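Local coordinates for protein acetyl transferase (Salmonella typhimurium, PDB 1S7K) that probably transfers an acetyl group from acetyl-coenzyme A to the N-terminal amine of ribosomal protein L7/L12, as a dimeric GNAT-family enzyme, at residues Arg131-Asn145 / Tyr169-Ala181. Numbering follows the deposited sequence.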
# COMPACT_ATOMS: atom_id res chain seq x y z
N ARG A 131 -8.57 4.70 12.24
CA ARG A 131 -8.15 5.98 12.80
C ARG A 131 -7.31 6.83 11.80
O ARG A 131 -7.25 8.03 11.93
CB ARG A 131 -7.27 5.79 14.05
CG ARG A 131 -5.90 5.11 13.73
CD ARG A 131 -5.27 4.61 15.02
NE ARG A 131 -5.05 5.74 15.93
CZ ARG A 131 -4.08 6.66 15.78
NH1 ARG A 131 -3.23 6.61 14.76
NH2 ARG A 131 -3.97 7.63 16.67
N ARG A 132 -6.73 6.20 10.79
CA ARG A 132 -5.88 6.90 9.82
C ARG A 132 -6.55 6.75 8.43
O ARG A 132 -6.70 5.63 7.89
CB ARG A 132 -4.46 6.29 9.80
CG ARG A 132 -3.48 7.06 8.78
CD ARG A 132 -2.03 6.41 8.80
NE ARG A 132 -1.37 6.65 7.53
CZ ARG A 132 -0.88 7.83 7.13
NH1 ARG A 132 -0.37 7.96 5.91
NH2 ARG A 132 -0.79 8.85 7.99
N PHE A 133 -6.98 7.87 7.86
CA PHE A 133 -7.67 7.82 6.58
C PHE A 133 -6.76 8.42 5.56
O PHE A 133 -6.28 9.53 5.76
CB PHE A 133 -8.99 8.62 6.65
CG PHE A 133 -9.92 8.11 7.71
CD1 PHE A 133 -9.85 8.62 9.00
CD2 PHE A 133 -10.80 7.08 7.42
CE1 PHE A 133 -10.64 8.10 10.00
CE2 PHE A 133 -11.62 6.54 8.44
CZ PHE A 133 -11.53 7.08 9.74
N VAL A 134 -6.51 7.69 4.49
CA VAL A 134 -5.55 8.16 3.50
C VAL A 134 -6.08 8.35 2.13
O VAL A 134 -6.88 7.55 1.69
CB VAL A 134 -4.39 7.13 3.39
CG1 VAL A 134 -3.32 7.60 2.39
CG2 VAL A 134 -3.76 6.96 4.84
N ILE A 135 -5.70 9.46 1.48
CA ILE A 135 -6.09 9.69 0.06
C ILE A 135 -4.82 9.78 -0.75
O ILE A 135 -3.99 10.69 -0.51
CB ILE A 135 -6.85 11.02 -0.15
CG1 ILE A 135 -8.27 10.87 0.41
CG2 ILE A 135 -6.87 11.39 -1.71
CD1 ILE A 135 -9.12 12.18 0.57
N LYS A 136 -4.65 8.86 -1.70
CA LYS A 136 -3.50 8.94 -2.62
C LYS A 136 -4.15 9.34 -3.92
O LYS A 136 -5.15 8.67 -4.34
CB LYS A 136 -2.84 7.56 -2.78
CG LYS A 136 -2.07 7.08 -1.57
CD LYS A 136 -1.76 5.58 -1.63
CE LYS A 136 -0.74 5.27 -2.64
NZ LYS A 136 -0.67 3.76 -2.80
N CYS A 137 -3.70 10.45 -4.51
CA CYS A 137 -4.28 10.80 -5.83
C CYS A 137 -3.22 11.48 -6.68
O CYS A 137 -2.29 12.15 -6.14
CB CYS A 137 -5.46 11.71 -5.62
SG CYS A 137 -5.08 13.33 -4.81
N ARG A 138 -3.33 11.37 -8.00
CA ARG A 138 -2.35 11.97 -8.90
C ARG A 138 -2.24 13.47 -8.62
O ARG A 138 -3.24 14.12 -8.30
CB ARG A 138 -2.75 11.77 -10.36
CG ARG A 138 -2.52 10.34 -10.84
CD ARG A 138 -2.89 10.18 -12.37
NE ARG A 138 -3.68 11.31 -12.88
CZ ARG A 138 -5.00 11.45 -12.83
NH1 ARG A 138 -5.54 12.55 -13.30
NH2 ARG A 138 -5.80 10.49 -12.32
N VAL A 139 -1.03 14.00 -8.75
CA VAL A 139 -0.83 15.41 -8.52
C VAL A 139 -1.75 16.20 -9.50
O VAL A 139 -2.33 17.21 -9.12
CB VAL A 139 0.64 15.78 -8.73
CG1 VAL A 139 0.82 17.30 -8.73
CG2 VAL A 139 1.47 15.15 -7.62
N ASP A 140 -1.90 15.68 -10.71
CA ASP A 140 -2.69 16.37 -11.72
C ASP A 140 -4.18 16.07 -11.66
O ASP A 140 -4.94 16.48 -12.55
CB ASP A 140 -2.11 16.11 -13.15
CG ASP A 140 -2.30 14.67 -13.63
OD1 ASP A 140 -2.99 13.88 -12.98
OD2 ASP A 140 -1.75 14.31 -14.71
N ASN A 141 -4.62 15.37 -10.60
CA ASN A 141 -6.07 15.04 -10.51
C ASN A 141 -6.66 16.22 -9.74
O ASN A 141 -6.69 16.23 -8.51
CB ASN A 141 -6.28 13.69 -9.80
CG ASN A 141 -7.75 13.25 -9.77
OD1 ASN A 141 -8.63 14.08 -9.74
ND2 ASN A 141 -8.00 11.94 -9.72
N GLN A 142 -7.16 17.22 -10.47
CA GLN A 142 -7.67 18.43 -9.82
C GLN A 142 -8.83 18.12 -8.84
O GLN A 142 -8.89 18.68 -7.75
CB GLN A 142 -8.19 19.38 -10.88
CG GLN A 142 -8.34 20.83 -10.45
CD GLN A 142 -8.57 21.75 -11.66
OE1 GLN A 142 -8.38 21.32 -12.83
NE2 GLN A 142 -8.98 23.01 -11.41
N ALA A 143 -9.73 17.23 -9.24
CA ALA A 143 -10.90 16.94 -8.37
C ALA A 143 -10.50 16.26 -7.06
O ALA A 143 -10.90 16.70 -5.98
CB ALA A 143 -11.94 16.08 -9.12
N SER A 144 -9.72 15.20 -7.13
CA SER A 144 -9.31 14.51 -5.88
C SER A 144 -8.48 15.38 -4.93
O SER A 144 -8.64 15.32 -3.69
CB SER A 144 -8.57 13.21 -6.20
OG SER A 144 -9.47 12.21 -6.73
N ASN A 145 -7.59 16.19 -5.48
CA ASN A 145 -6.81 17.07 -4.60
C ASN A 145 -7.70 18.06 -3.87
O ASN A 145 -7.50 18.31 -2.68
CB ASN A 145 -5.72 17.80 -5.39
CG ASN A 145 -4.54 16.89 -5.70
OD1 ASN A 145 -3.67 16.63 -4.78
ND2 ASN A 145 -4.49 16.37 -6.94
N TYR A 169 3.99 7.35 -16.04
CA TYR A 169 3.94 7.13 -14.59
C TYR A 169 3.86 8.55 -14.00
O TYR A 169 4.73 9.43 -14.23
CB TYR A 169 5.18 6.35 -14.10
CG TYR A 169 5.26 5.03 -14.81
CD1 TYR A 169 4.72 3.88 -14.24
CD2 TYR A 169 5.87 4.93 -16.06
CE1 TYR A 169 4.79 2.66 -14.88
CE2 TYR A 169 5.95 3.71 -16.72
CZ TYR A 169 5.42 2.60 -16.13
OH TYR A 169 5.51 1.43 -16.81
N HIS A 170 2.77 8.79 -13.26
CA HIS A 170 2.52 10.12 -12.71
C HIS A 170 2.82 10.22 -11.24
O HIS A 170 2.64 9.27 -10.53
CB HIS A 170 1.03 10.42 -12.88
CG HIS A 170 0.61 10.39 -14.31
ND1 HIS A 170 0.74 11.48 -15.13
CD2 HIS A 170 0.20 9.36 -15.09
CE1 HIS A 170 0.41 11.15 -16.37
NE2 HIS A 170 0.08 9.86 -16.38
N ASP A 171 3.22 11.40 -10.80
CA ASP A 171 3.49 11.65 -9.37
C ASP A 171 2.11 11.61 -8.66
O ASP A 171 1.07 12.03 -9.24
CB ASP A 171 4.11 13.03 -9.21
CG ASP A 171 5.59 13.09 -9.62
OD1 ASP A 171 6.11 12.14 -10.29
OD2 ASP A 171 6.20 14.16 -9.29
N VAL A 172 2.12 11.17 -7.40
CA VAL A 172 0.91 11.00 -6.60
C VAL A 172 1.06 11.67 -5.23
O VAL A 172 2.01 11.41 -4.55
CB VAL A 172 0.67 9.49 -6.32
CG1 VAL A 172 -0.54 9.25 -5.36
CG2 VAL A 172 0.36 8.77 -7.64
N ASN A 173 0.09 12.48 -4.84
CA ASN A 173 0.11 13.12 -3.52
C ASN A 173 -0.47 12.14 -2.51
O ASN A 173 -1.47 11.45 -2.78
CB ASN A 173 -0.74 14.40 -3.53
CG ASN A 173 0.01 15.59 -4.13
OD1 ASN A 173 1.23 15.66 -4.08
ND2 ASN A 173 -0.74 16.53 -4.72
N MET A 174 0.16 12.08 -1.35
CA MET A 174 -0.37 11.25 -0.31
C MET A 174 -0.84 12.20 0.77
O MET A 174 -0.04 12.98 1.32
CB MET A 174 0.69 10.28 0.25
CG MET A 174 0.04 9.56 1.50
SD MET A 174 1.06 8.23 2.18
CE MET A 174 0.83 7.03 0.87
N TYR A 175 -2.13 12.10 1.10
CA TYR A 175 -2.81 12.93 2.12
C TYR A 175 -3.32 12.06 3.25
O TYR A 175 -3.72 10.90 3.02
CB TYR A 175 -4.05 13.59 1.52
CG TYR A 175 -3.81 14.69 0.51
CD1 TYR A 175 -3.63 16.01 0.91
CD2 TYR A 175 -3.84 14.41 -0.86
CE1 TYR A 175 -3.51 17.06 -0.09
CE2 TYR A 175 -3.71 15.40 -1.82
CZ TYR A 175 -3.56 16.75 -1.42
OH TYR A 175 -3.52 17.76 -2.42
N ALA A 176 -3.33 12.57 4.46
CA ALA A 176 -3.88 11.76 5.54
C ALA A 176 -4.61 12.60 6.56
O ALA A 176 -4.33 13.79 6.74
CB ALA A 176 -2.76 10.88 6.28
N ARG A 177 -5.60 11.98 7.19
CA ARG A 177 -6.31 12.59 8.30
C ARG A 177 -6.42 11.54 9.38
O ARG A 177 -6.81 10.40 9.07
CB ARG A 177 -7.74 12.98 7.89
CG ARG A 177 -8.34 13.92 8.97
CD ARG A 177 -9.48 14.80 8.40
NE ARG A 177 -10.31 15.23 9.51
CZ ARG A 177 -11.58 15.61 9.41
NH1 ARG A 177 -12.18 15.65 8.22
NH2 ARG A 177 -12.27 15.85 10.53
N ILE A 178 -6.06 11.91 10.62
CA ILE A 178 -6.18 11.00 11.76
C ILE A 178 -7.39 11.49 12.60
O ILE A 178 -7.54 12.71 12.86
CB ILE A 178 -4.93 11.05 12.67
CG1 ILE A 178 -3.64 10.74 11.88
CG2 ILE A 178 -5.13 10.10 13.91
CD1 ILE A 178 -3.46 9.35 11.46
N ILE A 179 -8.26 10.56 12.99
CA ILE A 179 -9.42 10.89 13.85
C ILE A 179 -9.47 9.75 14.93
O ILE A 179 -9.90 8.61 14.67
CB ILE A 179 -10.76 10.93 13.02
CG1 ILE A 179 -10.66 11.97 11.91
CG2 ILE A 179 -11.87 11.32 13.92
CD1 ILE A 179 -11.95 12.09 10.99
N ASP A 180 -8.98 10.07 16.12
CA ASP A 180 -8.87 9.11 17.24
C ASP A 180 -8.66 10.00 18.48
O ASP A 180 -9.29 11.07 18.57
CB ASP A 180 -7.66 8.21 17.04
CG ASP A 180 -7.66 6.96 17.96
OD1 ASP A 180 -8.66 6.71 18.67
OD2 ASP A 180 -6.66 6.22 17.90
N ALA A 181 -7.74 9.63 19.37
CA ALA A 181 -7.50 10.43 20.60
C ALA A 181 -6.70 11.70 20.33
O ALA A 181 -6.08 11.86 19.24
CB ALA A 181 -6.81 9.54 21.67
O HOH W 1 0.13 13.54 -11.51
O HOH W 2 0.89 14.06 -13.97
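Main-chain hydrogen bonds pair Phe-133 with Arg-177, Ile-135 with Tyr-175 and Cys-137 with Asn-173, making strands 132-138 and 169-178 antiparallel neighbours in the GNAT sheet; Ile-179 N to Arg-131 O and Val-139 N to Asp-171 O (2.9 Å) extend the ladder at its ends. Side-chain polar bonds converge on Asn-145, in the helix after the Arg-138 to Asn-141 turn. Its OD1 takes Tyr-175 OH (2.6 Å) on a lone pair and Asn-173 ND2 (2.9 Å) 30° from the carbonyl plane, while its ND2 donates to Arg-138 O and Asn-141 O. Tyr-175 CG lies anti to the carbonyl carbon (chi1 -71°), carrying the ring out to Asn-145 OD1 and Cys-137 SG, both at its edge, SG 3.9 Å from CE2. At the far end, Arg-131 NE donates a nearly straight hydrogen bond (2.6 Å, 171°) to Asp-180 OD2, part of a salt bridge, and Ile-178 CG2 covers one guanidinium face. On the sheet face of Arg-132, Val-134, Met-174, Ala-176 and Ile-178, Arg-132 CG touches Ile-178 CD1 (3.5 Å), Ala-176 CB lies over the Arg-132 guanidinium, and Val-134 packs on Met-174; Arg-132 also forms a salt bridge with Glu-156. Four bonds thus fix the Asn-145 amide, tying the helix start to both strands beside Cys-137 and Asn-141, which contact coenzyme A in a bound form of the protein, Cys-137 covalently; this apo chain holds none.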